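Local coordinates for protein CurF (Lyngbya majuscula, PDB 2Q35) that serves as the crotonase-family ECH2 decarboxylase domain that takes part in beta-branching of a polyketide chain, at residues 79-84 / 217-222; 123-128 / 136-141; 4-9 / 46-51. The protein carries 1 engineered substitution. All coordinates share one frame; numbering follows the deposited sequence.

Interaction 1 (79-84 / 217-222); sequences VLDLSG and EAIKKE
The Asx turn that leads into helix 83-87 meets the long helix 197-230 through Asp-81 and Ile-219. The turn closes within segment 79-84: Asp-81 OD1 accepts from Ser-83 N over 3.0 Å, a bond from the anti side that stands well out of the carboxylate plane. The hydroxyl of the same serine gives a second, shorter bond, with Ser-83 OG 2.6 Å from Asp-81 OD1, reaching it from the syn side and closer to that plane. Two donors on one oxygen fix the rotation of the carboxylate. The other oxygen is thereby directed at the helix, where Asp-81 OD2 lies 4.0 Å from both Ile-219 CG2 and Ile-219 CD1. With CG anti to the backbone N (chi1 -179°), the aspartate extends toward the isoleucine, which approaches from the opposite direction. Ser-83 touches more loosely, its OG 4.3 Å from Ile-219 CD1. No hydrogen bond joins the two segments, the backbones stay well apart, and just 85 Å² is buried between them.

Further along helix 197-230, Leu-223 and His-226 pack on Val-79, while Phe-215 and Tyr-111 adjoin Ser-83. Leu-82, at the N-cap position, packs on Val-32 and Leu-35 of helix 29-44. A short helix started by an Asx turn is thus set against the long helix 197-230, near the C-terminal end of a crotonase fold.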
ATOM      1  N   VAL A  79      -4.086  30.254   6.013  1.00 29.28           N
ATOM      2  CA  VAL A  79      -3.503  28.927   6.305  1.00 27.21           C
ATOM      3  C   VAL A  79      -1.975  28.850   6.175  1.00 27.01           C
ATOM      4  O   VAL A  79      -1.421  29.163   5.125  1.00 27.33           O
ATOM      5  CB  VAL A  79      -4.134  27.846   5.383  1.00 27.08           C
ATOM      6  CG1 VAL A  79      -3.458  26.504   5.570  1.00 25.49           C
ATOM      7  CG2 VAL A  79      -5.621  27.732   5.631  1.00 26.08           C
ATOM      8  N   LEU A  80      -1.308  28.385   7.231  1.00 25.80           N
ATOM      9  CA  LEU A  80       0.141  28.179   7.228  1.00 25.75           C
ATOM     10  C   LEU A  80       0.481  26.957   6.372  1.00 24.20           C
ATOM     11  O   LEU A  80      -0.189  25.925   6.467  1.00 24.80           O
ATOM     12  CB  LEU A  80       0.635  27.915   8.664  1.00 26.83           C
ATOM     13  CG  LEU A  80       0.496  29.020   9.723  1.00 31.31           C
ATOM     14  CD1 LEU A  80      -0.028  28.441  11.049  1.00 35.18           C
ATOM     15  CD2 LEU A  80       1.808  29.754   9.934  1.00 30.60           C
ATOM     16  N   ASP A  81       1.537  27.051   5.573  1.00 22.92           N
ATOM     17  CA  ASP A  81       1.959  25.918   4.752  1.00 22.13           C
ATOM     18  C   ASP A  81       3.477  25.794   4.786  1.00 21.07           C
ATOM     19  O   ASP A  81       4.168  26.513   4.069  1.00 20.59           O
ATOM     20  CB  ASP A  81       1.477  26.116   3.307  1.00 22.23           C
ATOM     21  CG  ASP A  81       1.854  24.956   2.378  1.00 25.37           C
ATOM     22  OD1 ASP A  81       2.464  23.955   2.815  1.00 19.93           O
ATOM     23  OD2 ASP A  81       1.532  25.064   1.175  1.00 29.89           O
ATOM     24  N   LEU A  82       3.982  24.878   5.609  1.00 19.47           N
ATOM     25  CA  LEU A  82       5.429  24.639   5.746  1.00 20.33           C
ATOM     26  C   LEU A  82       5.957  23.544   4.827  1.00 19.62           C
ATOM     27  O   LEU A  82       7.130  23.144   4.925  1.00 18.90           O
ATOM     28  CB  LEU A  82       5.768  24.280   7.208  1.00 20.07           C
ATOM     29  CG  LEU A  82       5.861  25.426   8.219  1.00 23.81           C
ATOM     30  CD1 LEU A  82       4.565  26.222   8.363  1.00 28.55           C
ATOM     31  CD2 LEU A  82       6.312  24.849   9.592  1.00 21.81           C
ATOM     32  N   SER A  83       5.105  23.052   3.926  1.00 18.57           N
ATOM     33  CA  SER A  83       5.504  21.954   3.073  1.00 18.44           C
ATOM     34  C   SER A  83       6.687  22.320   2.187  1.00 20.00           C
ATOM     35  O   SER A  83       7.629  21.532   2.076  1.00 21.15           O
ATOM     36  CB  SER A  83       4.340  21.424   2.238  1.00 19.60           C
ATOM     37  OG  SER A  83       3.903  22.385   1.293  1.00 18.42           O
ATOM     38  N   GLY A  84       6.655  23.506   1.579  1.00 19.77           N
ATOM     39  CA  GLY A  84       7.739  23.895   0.664  1.00 19.96           C
ATOM     40  C   GLY A  84       9.082  23.916   1.347  1.00 21.63           C
ATOM     41  O   GLY A  84      10.093  23.541   0.744  1.00 22.39           O
ATOM     42  N   GLU A 217      -1.616  20.365  -6.750  1.00 17.17           N
ATOM     43  CA  GLU A 217      -3.063  20.238  -6.941  1.00 18.09           C
ATOM     44  C   GLU A 217      -3.715  19.749  -5.649  1.00 17.58           C
ATOM     45  O   GLU A 217      -4.812  20.188  -5.300  1.00 17.38           O
ATOM     46  CB  GLU A 217      -3.376  19.312  -8.115  1.00 19.14           C
ATOM     47  CG  GLU A 217      -4.842  19.277  -8.535  1.00 24.27           C
ATOM     48  CD  GLU A 217      -5.411  20.654  -8.827  1.00 34.53           C
ATOM     49  OE1 GLU A 217      -4.854  21.381  -9.684  1.00 37.23           O
ATOM     50  OE2 GLU A 217      -6.421  21.014  -8.187  1.00 41.16           O
ATOM     51  N   ALA A 218      -3.015  18.870  -4.923  1.00 17.58           N
ATOM     52  CA  ALA A 218      -3.513  18.357  -3.640  1.00 16.27           C
ATOM     53  C   ALA A 218      -3.694  19.475  -2.616  1.00 15.89           C
ATOM     54  O   ALA A 218      -4.735  19.580  -1.975  1.00 16.66           O
ATOM     55  CB  ALA A 218      -2.568  17.259  -3.104  1.00 15.43           C
ATOM     56  N   ILE A 219      -2.666  20.307  -2.454  1.00 15.92           N
ATOM     57  CA  ILE A 219      -2.739  21.496  -1.603  1.00 15.76           C
ATOM     58  C   ILE A 219      -3.892  22.402  -1.995  1.00 15.99           C
ATOM     59  O   ILE A 219      -4.665  22.845  -1.148  1.00 15.69           O
ATOM     60  CB  ILE A 219      -1.416  22.322  -1.692  1.00 16.52           C
ATOM     61  CG1 ILE A 219      -0.271  21.544  -1.050  1.00 16.76           C
ATOM     62  CG2 ILE A 219      -1.553  23.725  -1.017  1.00 19.82           C
ATOM     63  CD1 ILE A 219      -0.275  21.539   0.475  1.00 20.26           C
ATOM     64  N   LYS A 220      -3.975  22.719  -3.286  1.00 15.70           N
ATOM     65  CA  LYS A 220      -5.050  23.586  -3.778  1.00 16.68           C
ATOM     66  C   LYS A 220      -6.449  23.038  -3.509  1.00 16.00           C
ATOM     67  O   LYS A 220      -7.344  23.780  -3.052  1.00 15.54           O
ATOM     68  CB  LYS A 220      -4.841  23.849  -5.286  1.00 16.19           C
ATOM     69  CG  LYS A 220      -5.941  24.689  -5.965  1.00 18.63           C
ATOM     70  CD  LYS A 220      -5.721  24.791  -7.491  1.00 19.61           C
ATOM     71  CE  LYS A 220      -6.952  25.392  -8.188  1.00 22.30           C
ATOM     72  NZ  LYS A 220      -6.658  25.890  -9.579  1.00 29.19           N
ATOM     73  N   LYS A 221      -6.647  21.748  -3.792  1.00 15.87           N
ATOM     74  CA  LYS A 221      -7.970  21.135  -3.608  1.00 16.77           C
ATOM     75  C   LYS A 221      -8.369  21.100  -2.124  1.00 15.53           C
ATOM     76  O   LYS A 221      -9.519  21.425  -1.764  1.00 15.33           O
ATOM     77  CB  LYS A 221      -8.026  19.730  -4.212  1.00 17.65           C
ATOM     78  CG  LYS A 221      -7.994  19.671  -5.727  1.00 23.15           C
ATOM     79  CD  LYS A 221      -8.160  18.245  -6.219  1.00 22.54           C
ATOM     80  CE  LYS A 221      -8.177  18.165  -7.746  1.00 33.96           C
ATOM     81  NZ  LYS A 221      -7.963  16.757  -8.215  1.00 37.52           N
ATOM     82  N   GLU A 222      -7.427  20.718  -1.256  1.00 15.38           N
ATOM     83  CA  GLU A 222      -7.709  20.711   0.174  1.00 15.31           C
ATOM     84  C   GLU A 222      -7.990  22.130   0.675  1.00 15.67           C
ATOM     85  O   GLU A 222      -8.939  22.346   1.441  1.00 16.82           O
ATOM     86  CB  GLU A 222      -6.569  20.046   0.960  1.00 15.47           C
ATOM     87  CG  GLU A 222      -6.536  18.529   0.766  1.00 14.19           C
ATOM     88  CD  GLU A 222      -5.779  17.824   1.887  1.00 15.42           C
ATOM     89  OE1 GLU A 222      -5.067  18.536   2.635  1.00 16.23           O
ATOM     90  OE2 GLU A 222      -5.932  16.585   1.993  1.00 15.70           O
TER

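Interaction 2 (123-128 / 136-141); sequences YATNFM and GATSLI
Where the chain leaves strand 122-124, Thr-125 faces Thr-138 in the first turn of helix 138-146, their CA atoms 8.1 Å apart. Their methyl groups make the link, Thr-125 CG2 resting 4.0 Å from Thr-138 CG2. The hydroxyl oxygen of Thr-138 lies against a different neighbour: its OG1 stands 3.5 Å from Phe-127 CE2 and slightly farther from CZ, the ring and the threonine side chain running past one another in opposing senses. This hydroxyl is hydrogen-bonded to the carbonyl O of Val-135, so its polar need is met although the residue is buried. A chi1 of -69° sets Thr-138 CG2 anti to the backbone N and OG1 beside it, which splits the branches between the two partners. In the crotonase fold this joins the small sheet of strands 100-102, 122-124 and 161-162 to the helices beside it: Leu-106 of helix 104-110 packs on Thr-125, Leu-107 on Thr-138, and Ile-155 of helix 148-157 on both threonines. On the next residue, Ser-139 OG is hydrogen-bonded to His-206 NE2 of the second subunit, bringing the start of helix 138-146 to a subunit interface.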
ATOM      1  N   TYR A 123      -0.536  11.087  18.408  1.00 13.98           N
ATOM      2  CA  TYR A 123      -0.487  11.593  17.008  1.00 13.10           C
ATOM      3  C   TYR A 123      -1.908  11.772  16.483  1.00 14.11           C
ATOM      4  O   TYR A 123      -2.766  10.921  16.679  1.00 13.98           O
ATOM      5  CB  TYR A 123       0.317  10.608  16.128  1.00 14.07           C
ATOM      6  CG  TYR A 123       1.709  10.420  16.687  1.00 14.28           C
ATOM      7  CD1 TYR A 123       2.715  11.339  16.424  1.00 15.19           C
ATOM      8  CD2 TYR A 123       1.976   9.382  17.594  1.00 15.96           C
ATOM      9  CE1 TYR A 123       3.984  11.214  16.982  1.00 12.83           C
ATOM     10  CE2 TYR A 123       3.226   9.253  18.157  1.00 14.72           C
ATOM     11  CZ  TYR A 123       4.216  10.165  17.867  1.00 13.23           C
ATOM     12  OH  TYR A 123       5.465  10.073  18.428  1.00 13.78           O
ATOM     13  N   ALA A 124      -2.172  12.876  15.769  1.00 13.39           N
ATOM     14  CA  ALA A 124      -3.541  13.107  15.306  1.00 13.69           C
ATOM     15  C   ALA A 124      -3.523  13.995  14.061  1.00 14.30           C
ATOM     16  O   ALA A 124      -2.707  14.905  13.988  1.00 16.47           O
ATOM     17  CB  ALA A 124      -4.373  13.797  16.365  1.00 14.13           C
ATOM     18  N   THR A 125      -4.425  13.713  13.118  1.00 15.56           N
ATOM     19  CA  THR A 125      -4.793  14.686  12.073  1.00 16.53           C
ATOM     20  C   THR A 125      -6.119  15.198  12.627  1.00 17.75           C
ATOM     21  O   THR A 125      -7.175  14.596  12.385  1.00 18.21           O
ATOM     22  CB  THR A 125      -5.024  14.026  10.691  1.00 16.51           C
ATOM     23  OG1 THR A 125      -5.859  12.870  10.819  1.00 23.90           O
ATOM     24  CG2 THR A 125      -3.715  13.598  10.018  1.00 18.17           C
ATOM     25  N   ASN A 126      -6.043  16.259  13.431  1.00 16.59           N
ATOM     26  CA  ASN A 126      -7.161  16.693  14.286  1.00 17.64           C
ATOM     27  C   ASN A 126      -8.137  17.686  13.638  1.00 16.54           C
ATOM     28  O   ASN A 126      -9.066  18.162  14.276  1.00 15.11           O
ATOM     29  CB  ASN A 126      -6.650  17.249  15.621  1.00 20.15           C
ATOM     30  CG  ASN A 126      -5.643  18.340  15.436  1.00 19.74           C
ATOM     31  OD1 ASN A 126      -5.443  18.835  14.317  1.00 23.22           O
ATOM     32  ND2 ASN A 126      -4.992  18.747  16.532  1.00 26.03           N
ATOM     33  N   PHE A 127      -7.943  17.973  12.353  1.00 14.56           N
ATOM     34  CA  PHE A 127      -8.826  18.901  11.672  1.00 14.84           C
ATOM     35  C   PHE A 127     -10.301  18.591  11.920  1.00 14.02           C
ATOM     36  O   PHE A 127     -11.067  19.462  12.330  1.00 14.03           O
ATOM     37  CB  PHE A 127      -8.512  18.888  10.175  1.00 14.45           C
ATOM     38  CG  PHE A 127      -7.038  18.913   9.866  1.00 15.35           C
ATOM     39  CD1 PHE A 127      -6.320  20.115   9.914  1.00 17.51           C
ATOM     40  CD2 PHE A 127      -6.366  17.743   9.518  1.00 13.68           C
ATOM     41  CE1 PHE A 127      -4.950  20.152   9.607  1.00 15.94           C
ATOM     42  CE2 PHE A 127      -5.007  17.773   9.219  1.00 18.46           C
ATOM     43  CZ  PHE A 127      -4.298  18.994   9.270  1.00 17.08           C
ATOM     44  N   MET A 128     -10.702  17.342  11.704  1.00 13.24           N
ATOM     45  CA  MET A 128     -12.120  16.999  11.811  1.00 13.65           C
ATOM     46  C   MET A 128     -12.638  16.976  13.252  1.00 15.67           C
ATOM     47  O   MET A 128     -13.856  17.009  13.480  1.00 17.55           O
ATOM     48  CB  MET A 128     -12.431  15.686  11.087  1.00 14.46           C
ATOM     49  CG  MET A 128     -12.312  15.796   9.545  1.00 13.41           C
ATOM     50  SD  MET A 128     -13.720  16.662   8.823  1.00 13.99           S
ATOM     51  CE  MET A 128     -14.915  15.335   8.727  1.00 12.88           C
ATOM     52  N   GLY A 136      -2.892  20.984   3.666  1.00 13.81           N
ATOM     53  CA  GLY A 136      -1.505  20.519   3.623  1.00 15.61           C
ATOM     54  C   GLY A 136      -1.264  19.269   2.803  1.00 16.42           C
ATOM     55  O   GLY A 136      -0.170  18.688   2.875  1.00 17.80           O
ATOM     56  N   ALA A 137      -2.235  18.908   1.952  1.00 15.53           N
ATOM     57  CA  ALA A 137      -2.194  17.647   1.200  1.00 15.11           C
ATOM     58  C   ALA A 137      -2.175  16.482   2.181  1.00 15.76           C
ATOM     59  O   ALA A 137      -1.415  15.506   2.021  1.00 16.89           O
ATOM     60  CB  ALA A 137      -0.975  17.582   0.240  1.00 16.67           C
ATOM     61  N   THR A 138      -3.013  16.598   3.204  1.00 15.07           N
ATOM     62  CA  THR A 138      -3.131  15.554   4.240  1.00 16.80           C
ATOM     63  C   THR A 138      -3.499  14.199   3.652  1.00 17.61           C
ATOM     64  O   THR A 138      -2.889  13.169   4.003  1.00 17.76           O
ATOM     65  CB  THR A 138      -4.163  15.961   5.323  1.00 17.31           C
ATOM     66  OG1 THR A 138      -3.631  17.045   6.082  1.00 15.94           O
ATOM     67  CG2 THR A 138      -4.447  14.810   6.287  1.00 20.15           C
ATOM     68  N   SER A 139      -4.524  14.169   2.807  1.00 16.19           N
ATOM     69  CA  SER A 139      -4.979  12.892   2.282  1.00 17.71           C
ATOM     70  C   SER A 139      -3.921  12.270   1.361  1.00 17.92           C
ATOM     71  O   SER A 139      -3.654  11.070   1.429  1.00 17.67           O
ATOM     72  CB  SER A 139      -6.346  13.023   1.609  1.00 17.65           C
ATOM     73  OG  SER A 139      -6.288  13.626   0.331  1.00 22.00           O
ATOM     74  N   LEU A 140      -3.292  13.094   0.520  1.00 16.19           N
ATOM     75  CA  LEU A 140      -2.244  12.588  -0.352  1.00 15.85           C
ATOM     76  C   LEU A 140      -1.140  11.928   0.470  1.00 15.51           C
ATOM     77  O   LEU A 140      -0.780  10.768   0.243  1.00 16.09           O
ATOM     78  CB  LEU A 140      -1.646  13.722  -1.202  1.00 15.86           C
ATOM     79  CG  LEU A 140      -0.488  13.335  -2.139  1.00 18.50           C
ATOM     80  CD1 LEU A 140      -0.974  12.467  -3.287  1.00 22.48           C
ATOM     81  CD2 LEU A 140       0.215  14.570  -2.694  1.00 15.33           C
ATOM     82  N   ILE A 141      -0.613  12.682   1.420  1.00 15.72           N
ATOM     83  CA  ILE A 141       0.555  12.234   2.181  1.00 16.86           C
ATOM     84  C   ILE A 141       0.195  11.078   3.124  1.00 18.08           C
ATOM     85  O   ILE A 141       0.921  10.078   3.172  1.00 16.89           O
ATOM     86  CB  ILE A 141       1.219  13.418   2.907  1.00 17.32           C
ATOM     87  CG1 ILE A 141       1.861  14.379   1.897  1.00 18.22           C
ATOM     88  CG2 ILE A 141       2.302  12.937   3.873  1.00 18.50           C
ATOM     89  CD1 ILE A 141       3.118  13.811   1.121  1.00 19.08           C
TER

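Interaction 3 (4-9 / 46-51)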
ATOM      1  N   VAL A   4      15.206  27.122  17.103  1.00 15.74           N
ATOM      2  CA  VAL A   4      15.537  25.991  16.212  1.00 14.98           C
ATOM      3  C   VAL A   4      17.044  26.013  16.026  1.00 16.50           C
ATOM      4  O   VAL A   4      17.606  27.056  15.664  1.00 18.99           O
ATOM      5  CB  VAL A   4      14.820  26.044  14.826  1.00 14.04           C
ATOM      6  CG1 VAL A   4      15.087  24.753  14.035  1.00 15.69           C
ATOM      7  CG2 VAL A   4      13.312  26.250  15.000  1.00 14.41           C
ATOM      8  N   GLN A   5      17.688  24.885  16.342  1.00 16.26           N
ATOM      9  CA  GLN A   5      19.147  24.782  16.365  1.00 15.57           C
ATOM     10  C   GLN A   5      19.640  23.618  15.529  1.00 14.76           C
ATOM     11  O   GLN A   5      19.078  22.511  15.566  1.00 16.58           O
ATOM     12  CB  GLN A   5      19.654  24.614  17.807  1.00 16.59           C
ATOM     13  CG  GLN A   5      19.364  25.830  18.712  1.00 18.98           C
ATOM     14  CD  GLN A   5      20.378  26.933  18.520  1.00 31.00           C
ATOM     15  OE1 GLN A   5      21.542  26.672  18.185  1.00 31.66           O
ATOM     16  NE2 GLN A   5      19.951  28.175  18.728  1.00 33.64           N
ATOM     17  N   LEU A   6      20.735  23.866  14.816  1.00 15.75           N
ATOM     18  CA  LEU A   6      21.371  22.859  13.975  1.00 15.74           C
ATOM     19  C   LEU A   6      22.657  22.397  14.640  1.00 15.71           C
ATOM     20  O   LEU A   6      23.493  23.229  15.052  1.00 16.97           O
ATOM     21  CB  LEU A   6      21.661  23.459  12.589  1.00 17.58           C
ATOM     22  CG  LEU A   6      22.515  22.655  11.620  1.00 20.22           C
ATOM     23  CD1 LEU A   6      21.756  21.503  11.096  1.00 26.27           C
ATOM     24  CD2 LEU A   6      22.896  23.558  10.461  1.00 30.72           C
ATOM     25  N   THR A   7      22.791  21.078  14.798  1.00 16.17           N
ATOM     26  CA  THR A   7      24.029  20.491  15.299  1.00 15.78           C
ATOM     27  C   THR A   7      24.548  19.392  14.372  1.00 15.03           C
ATOM     28  O   THR A   7      23.771  18.747  13.643  1.00 16.95           O
ATOM     29  CB  THR A   7      23.845  19.894  16.719  1.00 14.78           C
ATOM     30  OG1 THR A   7      22.719  18.999  16.714  1.00 15.39           O
ATOM     31  CG2 THR A   7      23.641  21.027  17.756  1.00 16.00           C
ATOM     32  N   GLU A   8      25.868  19.181  14.402  1.00 14.95           N
ATOM     33  CA  GLU A   8      26.545  18.167  13.588  1.00 15.38           C
ATOM     34  C   GLU A   8      26.730  16.885  14.366  1.00 16.23           C
ATOM     35  O   GLU A   8      27.239  16.908  15.504  1.00 16.25           O
ATOM     36  CB  GLU A   8      27.904  18.677  13.119  1.00 16.57           C
ATOM     37  CG  GLU A   8      27.781  19.754  12.024  1.00 18.23           C
ATOM     38  CD  GLU A   8      29.110  20.391  11.657  1.00 18.01           C
ATOM     39  OE1 GLU A   8      30.123  20.068  12.324  1.00 21.19           O
ATOM     40  OE2 GLU A   8      29.125  21.194  10.690  1.00 20.73           O
ATOM     41  N   LEU A   9      26.345  15.777  13.742  1.00 15.62           N
ATOM     42  CA  LEU A   9      26.459  14.458  14.373  1.00 15.09           C
ATOM     43  C   LEU A   9      27.606  13.617  13.821  1.00 15.78           C
ATOM     44  O   LEU A   9      27.900  12.534  14.389  1.00 17.38           O
ATOM     45  CB  LEU A   9      25.145  13.690  14.232  1.00 14.73           C
ATOM     46  CG  LEU A   9      23.915  14.405  14.787  1.00 14.50           C
ATOM     47  CD1 LEU A   9      22.712  13.503  14.669  1.00 15.46           C
ATOM     48  CD2 LEU A   9      24.146  14.908  16.204  1.00 17.27           C
ATOM     49  N   GLN A  46      27.816  21.694   1.645  1.00 18.48           N
ATOM     50  CA  GLN A  46      27.922  20.556   0.735  1.00 19.52           C
ATOM     51  C   GLN A  46      28.323  19.266   1.430  1.00 18.85           C
ATOM     52  O   GLN A  46      28.172  18.179   0.880  1.00 19.82           O
ATOM     53  CB  GLN A  46      28.954  20.863  -0.352  1.00 19.99           C
ATOM     54  CG  GLN A  46      28.486  21.893  -1.353  1.00 24.76           C
ATOM     55  CD  GLN A  46      27.487  21.312  -2.338  1.00 34.90           C
ATOM     56  OE1 GLN A  46      27.820  20.416  -3.126  1.00 39.71           O
ATOM     57  NE2 GLN A  46      26.261  21.812  -2.299  1.00 30.90           N
ATOM     58  N   GLN A  47      28.850  19.384   2.631  1.00 18.45           N
ATOM     59  CA  GLN A  47      29.284  18.185   3.350  1.00 18.31           C
ATOM     60  C   GLN A  47      28.116  17.456   4.018  1.00 17.86           C
ATOM     61  O   GLN A  47      28.267  16.286   4.420  1.00 17.57           O
ATOM     62  CB  GLN A  47      30.335  18.547   4.395  1.00 19.75           C
ATOM     63  CG  GLN A  47      31.567  19.244   3.793  1.00 27.33           C
ATOM     64  CD  GLN A  47      32.348  18.378   2.796  1.00 39.09           C
ATOM     65  OE1 GLN A  47      32.726  17.241   3.097  1.00 46.16           O
ATOM     66  NE2 GLN A  47      32.602  18.928   1.608  1.00 44.69           N
ATOM     67  N   TYR A  48      26.975  18.135   4.162  1.00 15.56           N
ATOM     68  CA  TYR A  48      25.827  17.515   4.819  1.00 14.96           C
ATOM     69  C   TYR A  48      25.093  16.567   3.892  1.00 15.79           C
ATOM     70  O   TYR A  48      24.863  16.892   2.701  1.00 17.52           O
ATOM     71  CB  TYR A  48      24.869  18.559   5.384  1.00 14.62           C
ATOM     72  CG  TYR A  48      25.458  19.463   6.434  1.00 16.05           C
ATOM     73  CD1 TYR A  48      26.648  19.137   7.100  1.00 17.08           C
ATOM     74  CD2 TYR A  48      24.783  20.619   6.823  1.00 16.92           C
ATOM     75  CE1 TYR A  48      27.168  19.983   8.115  1.00 14.31           C
ATOM     76  CE2 TYR A  48      25.271  21.437   7.828  1.00 14.53           C
ATOM     77  CZ  TYR A  48      26.466  21.138   8.458  1.00 17.73           C
ATOM     78  OH  TYR A  48      26.953  21.970   9.443  1.00 21.29           O
ATOM     79  N   LYS A  49      24.712  15.403   4.435  1.00 13.84           N
ATOM     80  CA  LYS A  49      24.102  14.339   3.646  1.00 13.40           C
ATOM     81  C   LYS A  49      22.729  13.880   4.142  1.00 13.62           C
ATOM     82  O   LYS A  49      21.944  13.347   3.354  1.00 14.30           O
ATOM     83  CB  LYS A  49      25.008  13.085   3.578  1.00 14.27           C
ATOM     84  CG  LYS A  49      26.336  13.271   2.904  1.00 17.01           C
ATOM     85  CD  LYS A  49      27.008  11.916   2.971  1.00 20.43           C
ATOM     86  CE  LYS A  49      28.244  11.824   2.156  1.00 22.73           C
ATOM     87  NZ  LYS A  49      28.838  10.492   2.369  1.00 15.05           N
ATOM     88  N   VAL A  50      22.485  13.989   5.455  1.00 12.26           N
ATOM     89  CA  VAL A  50      21.200  13.516   6.062  1.00 13.17           C
ATOM     90  C   VAL A  50      20.801  14.509   7.128  1.00 13.10           C
ATOM     91  O   VAL A  50      21.648  14.943   7.914  1.00 15.14           O
ATOM     92  CB  VAL A  50      21.329  12.084   6.702  1.00 12.64           C
ATOM     93  CG1 VAL A  50      19.986  11.617   7.259  1.00 15.19           C
ATOM     94  CG2 VAL A  50      21.842  11.053   5.698  1.00 15.72           C
ATOM     95  N   VAL A  51      19.529  14.907   7.140  1.00 12.43           N
ATOM     96  CA  VAL A  51      19.003  15.777   8.195  1.00 13.85           C
ATOM     97  C   VAL A  51      18.095  14.950   9.127  1.00 13.85           C
ATOM     98  O   VAL A  51      17.229  14.213   8.640  1.00 15.13           O
ATOM     99  CB  VAL A  51      18.138  16.882   7.587  1.00 13.84           C
ATOM    100  CG1 VAL A  51      17.401  17.636   8.704  1.00 13.81           C
ATOM    101  CG2 VAL A  51      18.983  17.830   6.750  1.00 15.27           C
TER
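Tyr-48, in the loop between helix 29-44 and strand 50-54, reaches across to Leu-6 and Glu-8 on strand 4-10. Segment 46-51 begins with Gln-46 and Gln-47, which lead into the tyrosine. Tyr-48 follows and carries the whole contact. Its CG stands anti to the carbonyl carbon (chi1 -61°), and the ring projects toward the strand with the hydroxyl leading. Tyr-48 OH donates to Glu-8 OE2 over a short 2.6 Å and is received on the anti lone pair of that oxygen, the one away from the other carboxylate oxygen. The acceptor sits in the plane of the ring at its edge, and Glu-8 OE2 is also 3.5 Å from Tyr-48 CE1. The glutamate chain, extended beyond CG, crosses the tyrosine at about a right angle, and its carboxylate plane is turned 82° from that of the ring. Glu-8 CG comes in as well, 3.5 Å from Tyr-48 OH. On the other ring flank, Leu-6 CD2 makes an apolar contact 4.1 Å from Tyr-48 CE2, the two side chains meeting from opposite directions.

Strands 13-18 and 50-54, with helix 29-44 between them, form a beta-alpha-beta crossover of the crotonase core, and Tyr-48 precedes its second strand. Strand 13-18 separates strand 4-10 from strand 50-54 in the sheet; its Val-14 packs on both Leu-6 and Tyr-48. A phenylalanine in place of Tyr-48 would probably leave Glu-8 OE2 without its donor and the carboxylate freer to turn. Beyond the tyrosine, Lys-49 NZ is hydrogen-bonded to the carbonyl oxygens of Ala-193 and Ser-195, Val-50 enters the sheet with backbone bonds to Gly-12 and Val-14, and Val-51 packs on Val-42 of helix 29-44.

Along the chain, interaction 3 closes first, at the edge of the six-stranded sheet; interaction 1 then opens, with interaction 2 nested inside the loop it closes. Interactions 1 and 2 have centres about 11 Å apart and touch directly: Glu-222 is hydrogen-bonded through OE1 to Thr-138 N and through OE2 to Ser-139 N, and Ile-219 packs on Gly-136. They meet where helix 197-230 packs against the start of helix 138-146, a region that also touches the second subunit. Interaction 3 lies about 26 Å from interaction 1 and 28 Å from interaction 2, centre to centre. It ties an outer strand of the main sheet to the crossover loop; the others join helix 197-230 to mid-chain.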